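Local coordinates for protein laccase (Botrytis aclada, PDB 3V9E) that oxidises hydroquinone-type phenols with its copper ions while reducing dioxygen to water, and probably helps to degrade lignin and detoxify the products, at residues T67-L72 against I109-N114; P98-D103 against G181-N186; Y175-F180 against S209-W214; S73-T78 against A88-G93. All coordinates share one frame; numbering follows the deposited sequence. Where two conformers were deposited one is given.

In the fold
Contacts 1 and 4 share strand 67-79: 109-114 runs parallel beside its first half and 88-93 antiparallel beside its second half, so both belong to one sheet and both touch the same glycan sugar, NAG of chain K. Contact 2 lies in the facing sheet, its centre 13 Å from that of contact 1; Y70 OH to I101 O at 2.9 Å and an R68-D103 salt bridge link the two. Contact 3 lies beside contact 4, centres 12 Å apart, and leads to the second multicopper oxidase range. None of the four supplies a copper ligand; F91 of contact 4 comes to about 5 Å from the side chain of the copper ligand H168, and in contact 3 the rings of Y175 and H168 meet.

Contact 1 (T67-L72 against I109-N114); sequences TREYWL and IIHVTN. With NAG (2-acetamido-2-deoxy-beta-D-glucopyranose), chain K.
The imidazole of H111 is held by two side chains of the neighbouring strand, E69 at its edge and W71 over a face. Its NE2 donates to E69 OE2 at 2.7 Å, and the carboxylate oxygen lies in the ring plane. Seen from the glutamate, the donor comes from the anti side of OE2 and stands 28° out of the carboxylate plane; the carboxylate and ring planes are clearly not parallel. E69 gets there with CG anti to the backbone N (chi1 -169°) and an extended chain that leans over to the next strand. ND1 of H111 is bonded to T154, so both ring nitrogens are engaged. In the given conformer of W71, one of two deposited, the five-membered ring of the indole forms an offset stack on the imidazole, with centroids 4.2 Å apart and planes at 20°; H111 CD2 approaches W71 NE1 to 3.3 Å.

The strands are parallel neighbours in one sheet of a cupredoxin-type domain, the repeated unit of multicopper oxidases. Backbone bonds alternate in direction along the pair, from I109 N to R68 O at 2.9 Å through to T113 N with L72 O.

On the opposite face, L72 and I110 lie side by side, L72 CD1 to I110 CG2 at 3.8 Å, toward the interior. In the given conformer of Y70 the phenol ring meets I110 CG1 obliquely, and its OH reaches I101 O in the facing sheet. Outward, W71 O accepts from N2 of NAG in chain K at 2.7 Å.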
# COMPACT_ATOMS: atom_id res chain seq x y z
N THR A 67 -18.45 16.14 5.64
CA THR A 67 -17.45 16.43 4.67
C THR A 67 -16.20 16.95 5.32
O THR A 67 -16.27 17.80 6.18
CB THR A 67 -18.04 17.41 3.67
OG1 THR A 67 -19.17 16.77 3.07
CG2 THR A 67 -17.04 17.79 2.67
N ARG A 68 -15.04 16.45 4.90
CA ARG A 68 -13.79 16.89 5.42
C ARG A 68 -12.94 17.34 4.26
O ARG A 68 -12.84 16.61 3.29
CB ARG A 68 -13.10 15.78 6.14
CG ARG A 68 -13.87 15.39 7.45
CD ARG A 68 -13.04 14.62 8.41
NE ARG A 68 -13.90 13.92 9.37
CZ ARG A 68 -14.37 14.43 10.50
NH1 ARG A 68 -14.05 15.65 10.87
NH2 ARG A 68 -15.16 13.70 11.25
N GLU A 69 -12.35 18.51 4.39
CA GLU A 69 -11.60 19.09 3.35
C GLU A 69 -10.12 19.20 3.73
O GLU A 69 -9.79 19.66 4.81
CB GLU A 69 -12.22 20.45 3.05
CG GLU A 69 -11.70 21.07 1.80
CD GLU A 69 -12.49 22.28 1.34
OE1 GLU A 69 -12.96 23.04 2.18
OE2 GLU A 69 -12.57 22.51 0.12
N TYR A 70 -9.24 18.88 2.80
CA TYR A 70 -7.81 18.94 2.99
C TYR A 70 -7.15 19.62 1.80
O TYR A 70 -7.62 19.55 0.71
CB TYR A 70 -7.26 17.50 3.14
CG TYR A 70 -8.08 16.61 4.14
CD1 TYR A 70 -9.29 16.07 3.75
CD2 TYR A 70 -7.64 16.32 5.42
CE1 TYR A 70 -10.05 15.26 4.57
CE2 TYR A 70 -8.42 15.51 6.28
CZ TYR A 70 -9.63 14.99 5.84
OH TYR A 70 -10.41 14.15 6.66
N TRP A 71 -6.00 20.28 2.01
CA TRP A 71 -5.24 20.88 0.95
C TRP A 71 -3.87 20.25 1.10
O TRP A 71 -3.31 20.33 2.19
CB TRP A 71 -5.15 22.41 1.08
CG TRP A 71 -6.38 23.14 0.66
CD1 TRP A 71 -6.61 23.76 -0.54
CD2 TRP A 71 -7.53 23.35 1.45
NE1 TRP A 71 -7.88 24.33 -0.55
CE2 TRP A 71 -8.45 24.09 0.68
CE3 TRP A 71 -7.88 22.98 2.76
CZ2 TRP A 71 -9.68 24.44 1.17
CZ3 TRP A 71 -9.09 23.32 3.23
CH2 TRP A 71 -9.98 24.05 2.45
N LEU A 72 -3.37 19.61 0.06
CA LEU A 72 -2.07 19.02 0.05
C LEU A 72 -1.27 19.62 -1.07
O LEU A 72 -1.77 19.86 -2.17
CB LEU A 72 -2.09 17.50 -0.11
CG LEU A 72 -2.84 16.64 0.94
CD1 LEU A 72 -2.80 15.14 0.66
CD2 LEU A 72 -2.18 16.95 2.24
N ILE A 109 -12.68 15.69 0.59
CA ILE A 109 -12.32 16.58 -0.51
C ILE A 109 -10.87 16.91 -0.32
O ILE A 109 -10.52 17.54 0.66
CB ILE A 109 -13.17 17.87 -0.45
CG1 ILE A 109 -14.63 17.48 -0.57
CG2 ILE A 109 -12.78 18.75 -1.61
CD1 ILE A 109 -15.59 18.68 -0.48
N ILE A 110 -10.01 16.45 -1.19
CA ILE A 110 -8.59 16.61 -0.95
C ILE A 110 -7.99 17.31 -2.18
O ILE A 110 -7.82 16.69 -3.15
CB ILE A 110 -7.89 15.29 -0.79
CG1 ILE A 110 -8.58 14.44 0.30
CG2 ILE A 110 -6.42 15.50 -0.44
CD1 ILE A 110 -8.25 12.97 0.36
N HIS A 111 -7.73 18.59 -2.05
CA HIS A 111 -7.09 19.41 -3.10
C HIS A 111 -5.64 19.12 -3.14
O HIS A 111 -4.95 19.35 -2.16
CB HIS A 111 -7.28 20.90 -2.82
CG HIS A 111 -8.67 21.28 -2.47
ND1 HIS A 111 -9.60 21.60 -3.43
CD2 HIS A 111 -9.30 21.41 -1.29
CE1 HIS A 111 -10.75 21.91 -2.86
NE2 HIS A 111 -10.60 21.77 -1.56
N VAL A 112 -5.16 18.60 -4.27
CA VAL A 112 -3.81 18.24 -4.41
C VAL A 112 -3.21 19.15 -5.48
O VAL A 112 -3.51 19.03 -6.63
CB VAL A 112 -3.66 16.78 -4.83
CG1 VAL A 112 -2.20 16.48 -5.05
CG2 VAL A 112 -4.22 15.88 -3.70
N THR A 113 -2.26 19.96 -5.08
CA THR A 113 -1.52 20.83 -6.01
C THR A 113 -0.13 20.28 -6.19
O THR A 113 0.56 19.90 -5.22
CB THR A 113 -1.46 22.26 -5.41
OG1 THR A 113 -2.78 22.76 -5.27
CG2 THR A 113 -0.69 23.17 -6.37
N ASN A 114 0.31 20.21 -7.43
CA ASN A 114 1.54 19.66 -7.73
C ASN A 114 2.51 20.80 -7.81
O ASN A 114 2.54 21.53 -8.77
CB ASN A 114 1.52 18.96 -9.08
CG ASN A 114 2.81 18.41 -9.44
OD1 ASN A 114 3.82 18.52 -8.70
ND2 ASN A 114 2.85 17.76 -10.62
C1 NAG K . -0.05 21.97 2.70
C2 NAG K . -1.10 22.63 3.57
C3 NAG K . -1.94 23.51 2.70
C4 NAG K . -1.00 24.52 2.02
C5 NAG K . 0.05 23.79 1.24
C6 NAG K . 0.99 24.77 0.54
C7 NAG K . -1.69 21.07 5.36
C8 NAG K . -2.56 19.91 5.69
N2 NAG K . -1.90 21.54 4.12
O3 NAG K . -2.83 24.12 3.56
O4 NAG K . -1.82 25.36 1.23
O5 NAG K . 0.82 22.93 2.10
O6 NAG K . 1.65 25.62 1.47
O7 NAG K . -0.86 21.53 6.16
O HOH W 1 -3.75 22.23 -2.60

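Contact 2 (P98-D103 against G181-N186); sequences PAIIAD and GPLIIN. With NAG (2-acetamido-2-deoxy-beta-D-glucopyranose), chain C.
D103 and N186 meet at the end of the strand pair with their flat groups turned 54° apart. OD1 of D103 approaches N186 CB at 3.5 Å and leaves the amide aside; OD2 of the same carboxylate forms a salt bridge with R68. Beside the amide, I101 CG2 stands 3.8 Å from N186 ND2. A water donates to D103 OD1 and, weakly, to A102 O, while its link to N186 ND2 is too short to be trusted. At the other end the ring of P182 presents CG to A99 CB at 3.9 Å, and V199 and F201 of strand 195-205 also touch this proline.

Strand 100-103 is the edge strand of one sheet of the cupredoxin-type domain and runs parallel to 180-186. Four backbone bonds join them, from I100 N to P182 O at 3.0 Å to N186 N with A102 O at 2.7 Å.

The face of I100 and L183 looks into the sandwich, where Y70 and L72 of the other sheet cover I100. L183 holds CG anti to its N (chi1 174°), which carries CD1 across to I100 CG2, a tight 3.4 Å contact. On the face of I101 and I184, a glycan attached to the protein lies alongside: I184 CD1 is 3.7 Å from O6 of NAG in chain C, and A99 CB meets O7 of the same sugar.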
# COMPACT_ATOMS: atom_id res chain seq x y z
N PRO A 98 1.24 14.65 5.85
CA PRO A 98 0.22 14.83 6.89
C PRO A 98 -0.77 13.70 6.95
O PRO A 98 -1.08 13.10 6.00
CB PRO A 98 -0.55 16.09 6.46
CG PRO A 98 0.25 16.72 5.37
CD PRO A 98 1.17 15.66 4.81
N ALA A 99 -1.24 13.43 8.17
CA ALA A 99 -2.32 12.47 8.41
C ALA A 99 -3.65 13.02 7.89
O ALA A 99 -4.04 14.17 8.09
CB ALA A 99 -2.41 12.20 9.90
N ILE A 100 -4.34 12.16 7.14
CA ILE A 100 -5.64 12.39 6.76
C ILE A 100 -6.47 11.48 7.63
O ILE A 100 -6.37 10.22 7.57
CB ILE A 100 -5.83 12.10 5.27
CG1 ILE A 100 -4.98 13.07 4.48
CG2 ILE A 100 -7.33 12.18 4.90
CD1 ILE A 100 -5.05 12.83 3.00
N ILE A 101 -7.30 12.10 8.44
CA ILE A 101 -8.06 11.32 9.42
C ILE A 101 -9.54 11.65 9.23
O ILE A 101 -9.94 12.81 9.13
CB ILE A 101 -7.58 11.59 10.82
CG1 ILE A 101 -6.08 11.22 10.93
CG2 ILE A 101 -8.36 10.76 11.86
CD1 ILE A 101 -5.40 11.65 12.23
N ALA A 102 -10.34 10.62 9.19
CA ALA A 102 -11.75 10.77 8.98
C ALA A 102 -12.47 9.65 9.66
O ALA A 102 -11.84 8.75 10.26
CB ALA A 102 -12.03 10.79 7.47
N ASP A 103 -13.79 9.70 9.65
CA ASP A 103 -14.62 8.66 10.15
C ASP A 103 -15.31 7.97 9.00
O ASP A 103 -15.55 8.55 7.93
CB ASP A 103 -15.79 9.21 10.98
CG ASP A 103 -15.35 9.89 12.25
OD1 ASP A 103 -14.51 9.38 13.01
OD2 ASP A 103 -15.95 10.91 12.53
N GLY A 181 1.58 9.26 2.95
CA GLY A 181 1.16 9.69 4.27
C GLY A 181 0.09 8.74 4.74
O GLY A 181 -0.37 7.86 4.00
N PRO A 182 -0.24 8.82 6.04
CA PRO A 182 -1.24 7.95 6.60
C PRO A 182 -2.68 8.44 6.34
O PRO A 182 -2.93 9.65 6.32
CB PRO A 182 -0.95 8.00 8.09
CG PRO A 182 -0.24 9.32 8.33
CD PRO A 182 0.36 9.77 7.00
N LEU A 183 -3.57 7.50 6.09
CA LEU A 183 -4.99 7.73 5.89
C LEU A 183 -5.67 6.81 6.88
O LEU A 183 -5.65 5.61 6.67
CB LEU A 183 -5.39 7.44 4.45
CG LEU A 183 -6.87 7.50 4.09
CD1 LEU A 183 -7.49 8.84 4.39
CD2 LEU A 183 -7.10 7.22 2.62
N ILE A 184 -6.19 7.38 7.95
CA ILE A 184 -6.81 6.61 9.03
C ILE A 184 -8.28 6.94 9.06
O ILE A 184 -8.64 8.13 9.14
CB ILE A 184 -6.21 6.99 10.37
CG1 ILE A 184 -4.72 6.57 10.41
CG2 ILE A 184 -6.94 6.27 11.48
CD1 ILE A 184 -4.02 6.99 11.71
N ILE A 185 -9.10 5.90 9.00
CA ILE A 185 -10.53 6.09 8.97
C ILE A 185 -11.07 5.38 10.24
O ILE A 185 -10.99 4.18 10.38
CB ILE A 185 -11.16 5.48 7.75
CG1 ILE A 185 -10.61 6.14 6.44
CG2 ILE A 185 -12.67 5.66 7.79
CD1 ILE A 185 -10.66 5.12 5.32
N ASN A 186 -11.60 6.18 11.15
CA ASN A 186 -12.05 5.63 12.38
C ASN A 186 -13.33 4.90 12.20
O ASN A 186 -14.10 5.14 11.29
CB ASN A 186 -12.19 6.73 13.43
CG ASN A 186 -10.82 7.13 13.99
OD1 ASN A 186 -10.03 6.33 14.58
ND2 ASN A 186 -10.53 8.34 13.76
C1 NAG C . 0.18 11.17 14.45
C2 NAG C . -0.40 12.51 13.95
C3 NAG C . -1.56 12.98 14.85
C4 NAG C . -2.49 11.83 15.25
C5 NAG C . -1.78 10.54 15.70
C6 NAG C . -2.78 9.40 16.06
C7 NAG C . 1.02 14.01 12.58
C8 NAG C . 2.14 15.01 12.54
N2 NAG C . 0.66 13.53 13.78
O3 NAG C . -2.31 13.91 14.12
O4 NAG C . -3.27 12.26 16.34
O5 NAG C . -0.84 10.19 14.68
O6 NAG C . -3.30 8.69 14.94
O7 NAG C . 0.44 13.69 11.51
O HOH W 2 -11.98 10.17 12.95

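Contact 3 (Y175-F180 against S209-W214); sequences YGDGLF and SVFEIW. With NAG (2-acetamido-2-deoxy-beta-D-glucopyranose), chain B; NAG (2-acetamido-2-deoxy-beta-D-glucopyranose), chain D.
D177 meets the start of a helix with both carboxylate oxygens, and this is the tight part of the contact. OD1 takes the N-H of V210 at 2.8 Å in a nearly straight bond (170°), arriving on the syn side and 19° out of the carboxylate plane. OD2 faces S209 OG; the 2.5 Å modelled there is very short, so the pair is close but its exact length is doubtful. V210 CG1 leans against D177 OD1 at 3.5 Å and lies next to G176, with W530 also touching V210. R86 adds a salt bridge to OD1, and with the helix N-terminus nearby this would probably stabilise the negative charge of D177.

S209 is the N-cap of helix 210-217 and forms a capping box with E212. With S209 OG anti to the backbone N (chi1 168°), the hydroxyl accepts from F211 N at 3.0 Å; in return S209 N donates to E212 OE1 at 3.2 Å. The bridge thus joins the loop after strand 163-169, in the first multicopper oxidase range, to a helix of the second. Y175, two residues before D177, bonds through its OH to the carbonyl of H527, a copper ligand.

Outward the packing passes to carbohydrate. F211 approaches D177 obliquely, its CD2 nearest at 3.6 Å from D177 OD2, while C1 of NAG in chain D lies over one face of its ring and O4 of that sugar is 3.2 Å from F211 CB. E212 is partly exposed, its CG meeting O7 of NAG in chain B at 3.3 Å.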
# COMPACT_ATOMS: atom_id res chain seq x y z
N TYR A 175 6.73 7.60 -4.56
CA TYR A 175 6.52 7.33 -3.16
C TYR A 175 7.77 6.88 -2.51
O TYR A 175 7.89 6.91 -1.24
CB TYR A 175 5.35 6.35 -2.87
CG TYR A 175 5.65 4.87 -2.91
CD1 TYR A 175 6.01 4.21 -1.81
CD2 TYR A 175 5.52 4.13 -4.09
CE1 TYR A 175 6.29 2.86 -1.82
CE2 TYR A 175 5.80 2.76 -4.13
CZ TYR A 175 6.17 2.11 -2.96
OH TYR A 175 6.47 0.75 -2.91
N GLY A 176 8.73 6.37 -3.30
CA GLY A 176 10.03 5.99 -2.78
C GLY A 176 10.89 7.14 -2.29
O GLY A 176 11.84 6.93 -1.53
N ASP A 177 10.55 8.35 -2.76
CA ASP A 177 11.23 9.56 -2.27
C ASP A 177 10.42 10.27 -1.18
O ASP A 177 10.74 11.44 -0.84
CB ASP A 177 11.49 10.51 -3.43
CG ASP A 177 12.76 10.15 -4.23
OD1 ASP A 177 13.49 9.22 -3.81
OD2 ASP A 177 12.99 10.91 -5.22
N GLY A 178 9.43 9.59 -0.59
CA GLY A 178 8.79 10.08 0.62
C GLY A 178 7.33 10.52 0.37
O GLY A 178 6.70 11.07 1.28
N LEU A 179 6.79 10.30 -0.83
CA LEU A 179 5.48 10.83 -1.21
C LEU A 179 4.32 9.93 -0.85
O LEU A 179 3.63 9.33 -1.67
CB LEU A 179 5.45 11.30 -2.70
CG LEU A 179 4.38 12.24 -3.18
CD1 LEU A 179 4.26 13.49 -2.36
CD2 LEU A 179 4.61 12.63 -4.67
N PHE A 180 4.13 9.87 0.47
CA PHE A 180 3.12 9.03 1.13
C PHE A 180 2.74 9.64 2.46
O PHE A 180 3.50 10.39 3.06
CB PHE A 180 3.64 7.61 1.29
CG PHE A 180 4.76 7.46 2.27
CD1 PHE A 180 4.46 7.24 3.61
CD2 PHE A 180 6.07 7.48 1.91
CE1 PHE A 180 5.43 7.14 4.59
CE2 PHE A 180 7.08 7.34 2.92
CZ PHE A 180 6.75 7.16 4.23
N SER A 209 17.84 10.25 -4.35
CA SER A 209 16.51 10.07 -4.96
C SER A 209 16.50 8.72 -5.67
O SER A 209 17.44 8.32 -6.35
CB SER A 209 16.11 11.14 -5.95
OG SER A 209 14.95 10.85 -6.74
N VAL A 210 15.35 8.08 -5.59
CA VAL A 210 15.13 6.84 -6.28
C VAL A 210 15.28 7.05 -7.81
O VAL A 210 15.62 6.12 -8.57
CB VAL A 210 13.73 6.26 -5.80
CG1 VAL A 210 12.59 7.05 -6.39
CG2 VAL A 210 13.61 4.80 -6.09
N PHE A 211 15.03 8.26 -8.29
CA PHE A 211 15.12 8.57 -9.70
C PHE A 211 16.58 8.62 -10.15
O PHE A 211 16.83 8.50 -11.35
CB PHE A 211 14.43 9.86 -10.01
CG PHE A 211 12.96 9.79 -9.82
CD1 PHE A 211 12.21 9.10 -10.73
CD2 PHE A 211 12.35 10.34 -8.71
CE1 PHE A 211 10.82 8.94 -10.58
CE2 PHE A 211 10.99 10.22 -8.54
CZ PHE A 211 10.21 9.54 -9.48
N GLU A 212 17.52 8.73 -9.21
CA GLU A 212 18.94 8.71 -9.53
C GLU A 212 19.45 7.32 -9.71
O GLU A 212 20.53 7.12 -10.30
CB GLU A 212 19.76 9.38 -8.46
CG GLU A 212 19.82 10.86 -8.73
CD GLU A 212 20.25 11.70 -7.55
OE1 GLU A 212 20.12 11.30 -6.39
OE2 GLU A 212 20.65 12.85 -7.83
N ILE A 213 18.75 6.36 -9.11
CA ILE A 213 19.23 4.99 -9.15
C ILE A 213 18.38 4.12 -10.08
O ILE A 213 18.70 2.95 -10.28
CB ILE A 213 19.37 4.39 -7.76
CG1 ILE A 213 18.14 4.60 -6.93
CG2 ILE A 213 20.50 5.09 -6.98
CD1 ILE A 213 18.32 4.22 -5.48
N TRP A 214 17.33 4.68 -10.65
CA TRP A 214 16.44 3.88 -11.49
C TRP A 214 17.16 3.29 -12.72
O TRP A 214 16.93 2.13 -13.10
CB TRP A 214 15.25 4.73 -11.91
CG TRP A 214 14.44 4.23 -13.12
CD1 TRP A 214 14.25 4.92 -14.27
CD2 TRP A 214 13.69 3.01 -13.26
NE1 TRP A 214 13.45 4.22 -15.13
CE2 TRP A 214 13.08 3.04 -14.53
CE3 TRP A 214 13.52 1.87 -12.47
CZ2 TRP A 214 12.30 1.99 -15.03
CZ3 TRP A 214 12.71 0.83 -12.99
CH2 TRP A 214 12.14 0.91 -14.22
C1 NAG B . 15.88 12.19 -13.17
C2 NAG B . 17.19 12.14 -12.41
C3 NAG B . 18.42 11.88 -13.28
C4 NAG B . 18.16 10.73 -14.26
C5 NAG B . 16.82 10.98 -14.94
C6 NAG B . 16.42 9.89 -15.93
C7 NAG B . 17.32 13.52 -10.39
C8 NAG B . 17.56 14.88 -9.82
N2 NAG B . 17.36 13.40 -11.70
O3 NAG B . 19.50 11.62 -12.42
O4 NAG B . 19.18 10.64 -15.25
O5 NAG B . 15.82 11.02 -13.92
O6 NAG B . 16.43 8.70 -15.20
O7 NAG B . 17.10 12.57 -9.67
C1 NAG D . 10.84 13.11 -12.20
C2 NAG D . 11.39 12.54 -13.51
C3 NAG D . 12.73 11.88 -13.34
C4 NAG D . 13.66 12.85 -12.65
C5 NAG D . 13.00 13.48 -11.42
C6 NAG D . 13.82 14.64 -10.88
C7 NAG D . 9.43 12.16 -14.89
C8 NAG D . 8.66 11.02 -15.48
N2 NAG D . 10.45 11.69 -14.20
O3 NAG D . 13.17 11.36 -14.57
O4 NAG D . 14.80 12.19 -12.22
O5 NAG D . 11.79 14.04 -11.74
O6 NAG D . 13.52 14.80 -9.50
O7 NAG D . 9.12 13.35 -15.15

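Contact 4 (S73-T78 against A88-G93); sequences SVENST and AMTFNG. With NAG (2-acetamido-2-deoxy-beta-D-glucopyranose), chain K; NAG (2-acetamido-2-deoxy-beta-D-glucopyranose), chain L.
S77 and T90 join their hydroxyls across the strands, S77 OG to T90 OG1 at 2.8 Å, and either could be the donor. Farther along the pair, S73 N points almost straight (178°) at OD1 of N92, at 2.9 Å, although the donor is tilted 30° from the plane of the amide carbonyl. N92 N returns a bond to S73 O, so this asparagine is gripped through both backbone and side chain. On the other face V74 and F91 lie side by side, with V74 CG2 at 4.0 Å from F91 CE1.

Neighbouring groups set these positions. T90 OG1 stands between its own N and carbonyl carbon (chi1 68°), from where it also accepts from G93 N at 2.9 Å, an ST motif that holds the turn leaving the strand. S73 OG donates to E75 OE2 at 2.6 Å, holding the glutamate's extended chain beside S73; N115 is a second partner of this hydroxyl. Two asparagines carry glycans: ND2 of N92 is covalently bonded to C1 of NAG in chain K, and ND2 of N76, in the sequon N76-S77-T78, to NAG of chain L, whose C8 lies 3.8 Å from M89 CE.

The segments are the two arms of the beta hairpin 67-79/86-91, with E75-T90 and S77-A88 as hydrogen-bonded pairs. Strand 86-91 is the sheet edge; across strand 67-79 V74 bonds to T113 of strand 107-114, and inward F91 packs on L72, L179 and Y167 of strand 163-169.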
# COMPACT_ATOMS: atom_id res chain seq x y z
N SER A 73 -0.01 19.83 -0.75
CA SER A 73 0.97 20.29 -1.71
C SER A 73 2.06 19.28 -1.88
O SER A 73 2.80 18.96 -0.97
CB SER A 73 1.60 21.57 -1.22
OG SER A 73 2.70 21.95 -2.02
N VAL A 74 2.24 18.87 -3.14
CA VAL A 74 3.28 17.93 -3.46
C VAL A 74 4.49 18.78 -3.74
O VAL A 74 4.49 19.59 -4.71
CB VAL A 74 2.97 17.09 -4.71
CG1 VAL A 74 4.15 16.24 -5.06
CG2 VAL A 74 1.69 16.27 -4.47
N GLU A 75 5.50 18.54 -2.95
CA GLU A 75 6.68 19.39 -2.87
C GLU A 75 7.98 18.71 -3.07
O GLU A 75 8.23 17.57 -2.68
CB GLU A 75 6.71 20.01 -1.47
CG GLU A 75 5.39 20.67 -1.17
CD GLU A 75 5.45 21.82 -0.21
OE1 GLU A 75 6.23 21.77 0.77
OE2 GLU A 75 4.62 22.74 -0.46
N ASN A 76 8.91 19.51 -3.55
CA ASN A 76 10.24 19.14 -3.68
C ASN A 76 11.05 19.63 -2.52
O ASN A 76 11.18 20.83 -2.31
CB ASN A 76 10.74 19.72 -5.03
CG ASN A 76 12.01 19.06 -5.51
OD1 ASN A 76 12.79 18.40 -4.77
ND2 ASN A 76 12.28 19.31 -6.79
N SER A 77 11.52 18.72 -1.68
CA SER A 77 11.94 19.05 -0.35
C SER A 77 13.36 18.64 -0.01
O SER A 77 14.04 17.90 -0.69
CB SER A 77 10.97 18.34 0.65
OG SER A 77 9.61 18.68 0.38
N THR A 78 13.82 19.09 1.13
CA THR A 78 15.05 18.64 1.69
C THR A 78 14.74 18.19 3.08
O THR A 78 14.16 18.91 3.89
CB THR A 78 16.11 19.74 1.68
OG1 THR A 78 16.30 20.18 0.34
CG2 THR A 78 17.39 19.26 2.25
N ALA A 88 13.79 15.06 -1.19
CA ALA A 88 12.56 14.29 -1.13
C ALA A 88 11.41 14.90 -1.87
O ALA A 88 11.37 16.11 -2.18
CB ALA A 88 12.22 14.01 0.37
N MET A 89 10.42 14.05 -2.20
CA MET A 89 9.15 14.48 -2.75
C MET A 89 8.10 14.16 -1.73
O MET A 89 7.96 13.00 -1.30
CB MET A 89 8.86 13.81 -4.12
CG MET A 89 10.01 13.90 -5.06
SD MET A 89 9.57 13.40 -6.73
CE MET A 89 11.22 13.48 -7.47
N THR A 90 7.42 15.22 -1.24
CA THR A 90 6.69 15.09 -0.01
C THR A 90 5.33 15.73 -0.19
O THR A 90 5.14 16.54 -1.11
CB THR A 90 7.38 15.81 1.16
OG1 THR A 90 7.31 17.24 0.94
CG2 THR A 90 8.77 15.33 1.34
N PHE A 91 4.39 15.32 0.64
CA PHE A 91 3.24 16.10 0.88
C PHE A 91 3.62 17.06 1.99
O PHE A 91 3.90 16.67 3.13
CB PHE A 91 2.09 15.27 1.34
CG PHE A 91 1.64 14.26 0.33
CD1 PHE A 91 0.90 14.66 -0.76
CD2 PHE A 91 2.04 12.94 0.43
CE1 PHE A 91 0.47 13.72 -1.67
CE2 PHE A 91 1.63 12.00 -0.47
CZ PHE A 91 0.82 12.38 -1.50
N ASN A 92 3.65 18.34 1.65
CA ASN A 92 3.70 19.36 2.68
C ASN A 92 4.96 19.35 3.52
O ASN A 92 4.94 19.76 4.68
CB ASN A 92 2.45 19.31 3.56
CG ASN A 92 1.32 19.94 2.90
OD1 ASN A 92 0.76 19.41 1.98
ND2 ASN A 92 0.94 21.11 3.37
N GLY A 93 6.04 18.86 2.93
CA GLY A 93 7.36 19.05 3.48
C GLY A 93 7.74 18.12 4.59
O GLY A 93 8.74 18.31 5.27
C1 NAG K . -0.05 21.97 2.70
C2 NAG K . -1.10 22.63 3.57
C3 NAG K . -1.94 23.51 2.70
C4 NAG K . -1.00 24.52 2.02
C5 NAG K . 0.05 23.79 1.24
C6 NAG K . 0.99 24.77 0.54
C7 NAG K . -1.69 21.07 5.36
C8 NAG K . -2.56 19.91 5.69
N2 NAG K . -1.90 21.54 4.12
O3 NAG K . -2.83 24.12 3.56
O4 NAG K . -1.82 25.36 1.23
O5 NAG K . 0.82 22.93 2.10
O6 NAG K . 1.65 25.62 1.47
O7 NAG K . -0.86 21.53 6.16
C1 NAG L . 13.47 18.83 -7.39
C2 NAG L . 13.42 18.62 -8.89
C3 NAG L . 14.77 18.23 -9.45
C4 NAG L . 15.78 19.27 -9.01
C5 NAG L . 15.75 19.39 -7.51
C6 NAG L . 16.83 20.37 -7.01
C7 NAG L . 11.31 17.67 -9.60
C8 NAG L . 10.51 16.40 -9.73
N2 NAG L . 12.50 17.51 -9.14
O3 NAG L . 14.60 18.13 -10.84
O4 NAG L . 17.11 18.85 -9.33
O5 NAG L . 14.44 19.85 -7.09
O6 NAG L . 16.46 21.59 -7.60
O7 NAG L . 10.76 18.73 -9.84